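Local atomic coordinates of 3-hydroxyadipyl-CoA dehydrogenase (Escherichia coli, PDB entry 3MOG), a protein that oxidises (3S)-3-hydroxyadipyl-CoA to 3-oxoadipyl-CoA with NAD(+) as hydride acceptor, a step in bacterial phenylacetate degradation. Residues Q113-T118 and E167-L172; T126-E131 and E136-L141. One frame throughout, in Å; residues are numbered along the deposited sequence.

In the fold
Contacts 1 and 2 lie on opposite faces of one sheet in the NAD-binding domain, their centres about 11 Å apart. The neighbouring parallel strands 115-118 and 138-143 join them: Leu-116 N is 2.9 Å from Arg-137 O and Thr-118 O is 2.9 Å from Leu-141 N, both probable hydrogen bonds. In contact 1, Leu-115 and Thr-117 face helix 163-175. In contact 2, Val-138 meets Ile-128 and Ala-129 on the other face. Along the chain, contact 2 is nested in the loop closed by contact 1. Both pack flanking elements against the Rossmann-type sheet.

Contact 1 (Q113-T118 and E167-L172); sequences QTLLTT and EQLCEL
Gln-168 meets the strand first, crossing Leu-115 obliquely. Its chain runs extended beyond CG (chi2 -177°), which carries the amide out to the leucine, where NE2 lies 3.9 Å from Leu-115 CD1 and 4.2 Å from Leu-115 CD2. This is van der Waals contact of an amide nitrogen with methyl groups. Glutamine suits the place because its long chain spans the distance, and a polar end is tolerated where the residue is partly exposed; its side chain also touches Leu-3.

Leu-169, one residue on, is buried and uses both branches of its fork. CD2 comes to 3.7 Å from Leu-115 CD1 as the two leucines slide past each other in opposite directions. CD1 reaches tip to tip toward Thr-117 and stops 3.8 Å from its CG2. Branched, wholly apolar leucines suit this buried helix-to-sheet interface, and at Leu-169 the two methyls meet two different partners. Threonine fits because OG1 (chi1 66°) hydrogen-bonds to Val-88 O of the adjacent strand, while the methyl CG2 is presented to the helix. Leu-172 also starts toward the strand but packs instead on Leu-87.

The strand and helix segments cross at -68°, with axes 11.1 Å apart. Helix 163-175 therefore lies across several strands, touching Leu-87 of strand 87-90 and Ala-139 and Leu-141 of strand 138-143, while Leu-116 faces helix 96-109 on the opposite side of the sheet.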
loop_
_atom_site.group_PDB
_atom_site.type_symbol
_atom_site.label_atom_id
_atom_site.label_comp_id
_atom_site.label_asym_id
_atom_site.label_seq_id
_atom_site.Cartn_x
_atom_site.Cartn_y
_atom_site.Cartn_z
ATOM N N GLN C 113 -24.867 3.647 35.165
ATOM C CA GLN C 113 -24.174 4.937 35.289
ATOM C C GLN C 113 -22.699 4.786 35.704
ATOM O O GLN C 113 -21.986 5.779 35.875
ATOM C CB GLN C 113 -24.927 5.903 36.225
ATOM C CG GLN C 113 -24.827 5.589 37.725
ATOM C CD GLN C 113 -25.941 4.681 38.234
ATOM O OE1 GLN C 113 -26.770 4.186 37.463
ATOM N NE2 GLN C 113 -25.960 4.459 39.546
ATOM N N THR C 114 -22.255 3.543 35.865
ATOM C CA THR C 114 -20.866 3.253 36.206
ATOM C C THR C 114 -20.001 3.380 34.958
ATOM O O THR C 114 -20.314 2.801 33.913
ATOM C CB THR C 114 -20.737 1.855 36.874
ATOM O OG1 THR C 114 -21.013 1.987 38.274
ATOM C CG2 THR C 114 -19.336 1.242 36.698
ATOM N N LEU C 115 -18.931 4.162 35.071
ATOM C CA LEU C 115 -17.990 4.365 33.969
ATOM C C LEU C 115 -17.151 3.106 33.775
ATOM O O LEU C 115 -16.630 2.540 34.734
ATOM C CB LEU C 115 -17.105 5.583 34.246
ATOM C CG LEU C 115 -17.788 6.823 34.861
ATOM C CD1 LEU C 115 -16.766 7.896 35.195
ATOM C CD2 LEU C 115 -18.888 7.404 33.971
ATOM N N LEU C 116 -17.072 2.645 32.535
ATOM C CA LEU C 116 -16.375 1.410 32.216
ATOM C C LEU C 116 -15.219 1.723 31.293
ATOM O O LEU C 116 -15.403 2.017 30.120
ATOM C CB LEU C 116 -17.319 0.395 31.561
ATOM C CG LEU C 116 -18.504 -0.165 32.345
ATOM C CD1 LEU C 116 -19.255 -1.207 31.499
ATOM C CD2 LEU C 116 -18.048 -0.748 33.667
ATOM N N THR C 117 -14.010 1.688 31.820
ATOM C CA THR C 117 -12.901 2.127 31.014
ATOM C C THR C 117 -11.865 1.048 30.824
ATOM O O THR C 117 -11.815 0.071 31.580
ATOM C CB THR C 117 -12.246 3.389 31.589
ATOM O OG1 THR C 117 -11.634 3.083 32.841
ATOM C CG2 THR C 117 -13.276 4.485 31.793
ATOM N N THR C 118 -11.046 1.229 29.798
ATOM C CA THR C 118 -9.938 0.325 29.551
ATOM C C THR C 118 -8.633 1.095 29.377
ATOM O O THR C 118 -8.622 2.218 28.855
ATOM C CB THR C 118 -10.209 -0.596 28.332
ATOM O OG1 THR C 118 -9.037 -1.364 28.038
ATOM C CG2 THR C 118 -10.593 0.203 27.137
ATOM N N GLU C 167 -15.598 14.539 30.499
ATOM C CA GLU C 167 -15.378 15.612 31.476
ATOM C C GLU C 167 -15.152 15.052 32.870
ATOM O O GLU C 167 -14.271 15.523 33.593
ATOM C CB GLU C 167 -16.584 16.561 31.531
ATOM C CG GLU C 167 -16.812 17.415 30.297
ATOM C CD GLU C 167 -15.656 18.345 29.978
ATOM O OE1 GLU C 167 -15.067 18.939 30.910
ATOM O OE2 GLU C 167 -15.351 18.486 28.777
ATOM N N GLN C 168 -15.967 14.060 33.234
ATOM C CA GLN C 168 -15.828 13.343 34.499
ATOM C C GLN C 168 -14.445 12.699 34.601
ATOM O O GLN C 168 -13.730 12.904 35.595
ATOM C CB GLN C 168 -16.930 12.283 34.645
ATOM C CG GLN C 168 -18.291 12.817 35.092
ATOM C CD GLN C 168 -19.321 11.703 35.277
ATOM O OE1 GLN C 168 -20.281 11.592 34.511
ATOM N NE2 GLN C 168 -19.113 10.863 36.291
ATOM N N LEU C 169 -14.055 11.968 33.555
ATOM C CA LEU C 169 -12.737 11.310 33.532
ATOM C C LEU C 169 -11.558 12.270 33.568
ATOM O O LEU C 169 -10.574 11.999 34.262
ATOM C CB LEU C 169 -12.612 10.332 32.350
ATOM C CG LEU C 169 -13.593 9.162 32.453
ATOM C CD1 LEU C 169 -13.462 8.239 31.246
ATOM C CD2 LEU C 169 -13.396 8.398 33.773
ATOM N N CYS C 170 -11.666 13.393 32.845
ATOM C CA CYS C 170 -10.645 14.454 32.888
ATOM C C CYS C 170 -10.511 15.056 34.282
ATOM O O CYS C 170 -9.397 15.161 34.814
ATOM C CB CYS C 170 -10.924 15.563 31.858
ATOM S SG CYS C 170 -10.655 15.065 30.129
ATOM N N GLU C 171 -11.645 15.449 34.864
ATOM C CA GLU C 171 -11.666 16.014 36.217
ATOM C C GLU C 171 -11.083 15.055 37.249
ATOM O O GLU C 171 -10.306 15.461 38.115
ATOM C CB GLU C 171 -13.084 16.422 36.632
ATOM C CG GLU C 171 -13.101 17.239 37.920
ATOM C CD GLU C 171 -14.437 17.883 38.224
ATOM O OE1 GLU C 171 -15.481 17.209 38.085
ATOM O OE2 GLU C 171 -14.434 19.070 38.624
ATOM N N LEU C 172 -11.430 13.776 37.128
ATOM C CA LEU C 172 -10.948 12.770 38.062
ATOM C C LEU C 172 -9.422 12.553 37.982
ATOM O O LEU C 172 -8.748 12.512 39.027
ATOM C CB LEU C 172 -11.723 11.463 37.875
ATOM C CG LEU C 172 -11.304 10.266 38.734
ATOM C CD1 LEU C 172 -11.730 10.443 40.188
ATOM C CD2 LEU C 172 -11.913 9.025 38.151
#

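Contact 2 (T126-E131 and E136-L141)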
loop_
_atom_site.group_PDB
_atom_site.type_symbol
_atom_site.label_atom_id
_atom_site.label_comp_id
_atom_site.label_asym_id
_atom_site.label_seq_id
_atom_site.Cartn_x
_atom_site.Cartn_y
_atom_site.Cartn_z
ATOM N N THR C 126 -14.618 1.751 20.372
ATOM C CA THR C 126 -15.845 1.501 19.625
ATOM C C THR C 126 -16.174 0.009 19.514
ATOM O O THR C 126 -17.324 -0.377 19.698
ATOM C CB THR C 126 -15.755 2.149 18.224
ATOM O OG1 THR C 126 -15.327 3.502 18.380
ATOM C CG2 THR C 126 -17.109 2.146 17.525
ATOM N N ALA C 127 -15.157 -0.814 19.247
ATOM C CA ALA C 127 -15.333 -2.260 19.143
ATOM C C ALA C 127 -15.549 -2.920 20.501
ATOM O O ALA C 127 -16.259 -3.923 20.590
ATOM C CB ALA C 127 -14.160 -2.900 18.413
ATOM N N ILE C 128 -14.927 -2.365 21.545
ATOM C CA ILE C 128 -15.157 -2.818 22.921
ATOM C C ILE C 128 -16.598 -2.502 23.318
ATOM O O ILE C 128 -17.302 -3.361 23.860
ATOM C CB ILE C 128 -14.158 -2.162 23.919
ATOM C CG1 ILE C 128 -12.761 -2.741 23.723
ATOM C CG2 ILE C 128 -14.595 -2.367 25.381
ATOM C CD1 ILE C 128 -11.653 -1.835 24.241
ATOM N N ALA C 129 -17.034 -1.286 22.988
ATOM C CA ALA C 129 -18.318 -0.743 23.427
ATOM C C ALA C 129 -19.488 -1.158 22.553
ATOM O O ALA C 129 -20.634 -0.746 22.805
ATOM C CB ALA C 129 -18.246 0.768 23.469
ATOM N N ALA C 130 -19.185 -1.964 21.537
ATOM C CA ALA C 130 -20.115 -2.295 20.453
ATOM C C ALA C 130 -21.407 -2.973 20.921
ATOM O O ALA C 130 -22.503 -2.496 20.621
ATOM C CB ALA C 130 -19.400 -3.149 19.378
ATOM N N GLU C 131 -21.274 -4.059 21.678
ATOM C CA GLU C 131 -22.428 -4.893 22.022
ATOM C C GLU C 131 -22.904 -4.703 23.463
ATOM O O GLU C 131 -23.851 -5.364 23.893
ATOM C CB GLU C 131 -22.122 -6.374 21.756
ATOM C CG GLU C 131 -21.543 -6.665 20.372
ATOM C CD GLU C 131 -21.653 -8.127 19.983
ATOM O OE1 GLU C 131 -22.794 -8.613 19.831
ATOM O OE2 GLU C 131 -20.602 -8.787 19.818
ATOM N N GLU C 136 -22.398 4.499 26.012
ATOM C CA GLU C 136 -22.004 5.876 26.277
ATOM C C GLU C 136 -21.082 6.069 27.475
ATOM O O GLU C 136 -20.417 7.106 27.586
ATOM C CB GLU C 136 -23.265 6.710 26.490
ATOM C CG GLU C 136 -24.477 5.859 26.883
ATOM C CD GLU C 136 -25.291 6.460 28.010
ATOM O OE1 GLU C 136 -25.471 7.700 28.041
ATOM O OE2 GLU C 136 -25.755 5.678 28.868
ATOM N N ARG C 137 -21.060 5.109 28.392
ATOM C CA ARG C 137 -20.198 5.239 29.566
ATOM C C ARG C 137 -18.945 4.388 29.431
ATOM O O ARG C 137 -18.204 4.212 30.389
ATOM C CB ARG C 137 -20.946 4.980 30.895
ATOM C CG ARG C 137 -21.915 3.796 30.914
ATOM C CD ARG C 137 -21.188 2.471 30.875
ATOM N NE ARG C 137 -22.078 1.348 30.610
ATOM C CZ ARG C 137 -22.562 0.541 31.548
ATOM N NH1 ARG C 137 -22.244 0.732 32.826
ATOM N NH2 ARG C 137 -23.359 -0.462 31.203
ATOM N N VAL C 138 -18.742 3.836 28.237
ATOM C CA VAL C 138 -17.491 3.174 27.891
ATOM C C VAL C 138 -16.539 4.215 27.285
ATOM O O VAL C 138 -16.958 5.056 26.494
ATOM C CB VAL C 138 -17.705 2.005 26.912
ATOM C CG1 VAL C 138 -16.454 1.152 26.794
ATOM C CG2 VAL C 138 -18.876 1.143 27.353
ATOM N N ALA C 139 -15.271 4.158 27.690
ATOM C CA ALA C 139 -14.251 5.113 27.268
ATOM C C ALA C 139 -12.881 4.508 27.512
ATOM O O ALA C 139 -12.764 3.495 28.175
ATOM C CB ALA C 139 -14.387 6.429 28.041
ATOM N N GLY C 140 -11.841 5.130 26.969
ATOM C CA GLY C 140 -10.477 4.693 27.238
ATOM C C GLY C 140 -9.875 5.594 28.283
ATOM O O GLY C 140 -10.097 6.800 28.269
ATOM N N LEU C 141 -9.137 5.005 29.209
ATOM C CA LEU C 141 -8.390 5.771 30.185
ATOM C C LEU C 141 -6.978 5.214 30.143
ATOM O O LEU C 141 -6.652 4.237 30.819
ATOM C CB LEU C 141 -9.041 5.661 31.575
ATOM C CG LEU C 141 -8.845 6.799 32.581
ATOM C CD1 LEU C 141 -9.414 8.092 32.053
ATOM C CD2 LEU C 141 -9.482 6.462 33.928
#
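Ile-128, Ala-129 and Val-138 bring no flat group of their own to this contact, which is wholly aliphatic; the planar groups stand around it. The side chain of Phe-103, on helix 96-109, touches both Ile-128 and Val-138. Next to Val-138 in the chain, the guanidinium of Arg-137 is held by backbone oxygens: NH1 binds Thr-114 O and NE binds Asn-134 O, so this buried charged group is tied to the chain on two of its nitrogens.

The closest packing is between Ala-129 and Val-138, whose CA atoms are 6.0 Å apart. Ala-129 CB sits against the forked end of the valine, 3.7 Å from Val-138 CB, and thus meets the whole isopropyl group. Val-138 has CG1 anti to its backbone N (chi1 -168°), which leaves CG2 anti to the carbonyl carbon and turns both branches of the fork to the alanine: Val-138 CG1 lies 3.8 Å and CG2 4.0 Å from Ala-129 CB. Such a short approach of the two backbones suits a single methyl on one side and a compact branched residue on the other. Ile-128 adds a looser touch, its CG2 lying 4.2 Å from Val-138 CG1, and its side chain also touches Ile-123 and Thr-118.

Thr-126, Ala-127 and Ala-130 pack on Ile-270 of a neighbouring subunit, so the segment also lies at a trimer interface. Within the chain, the short helix 125-128 links strands 115-118 and 138-143, which are parallel neighbours, in the beta-alpha-beta unit characteristic of Rossmann-type dinucleotide-binding domains.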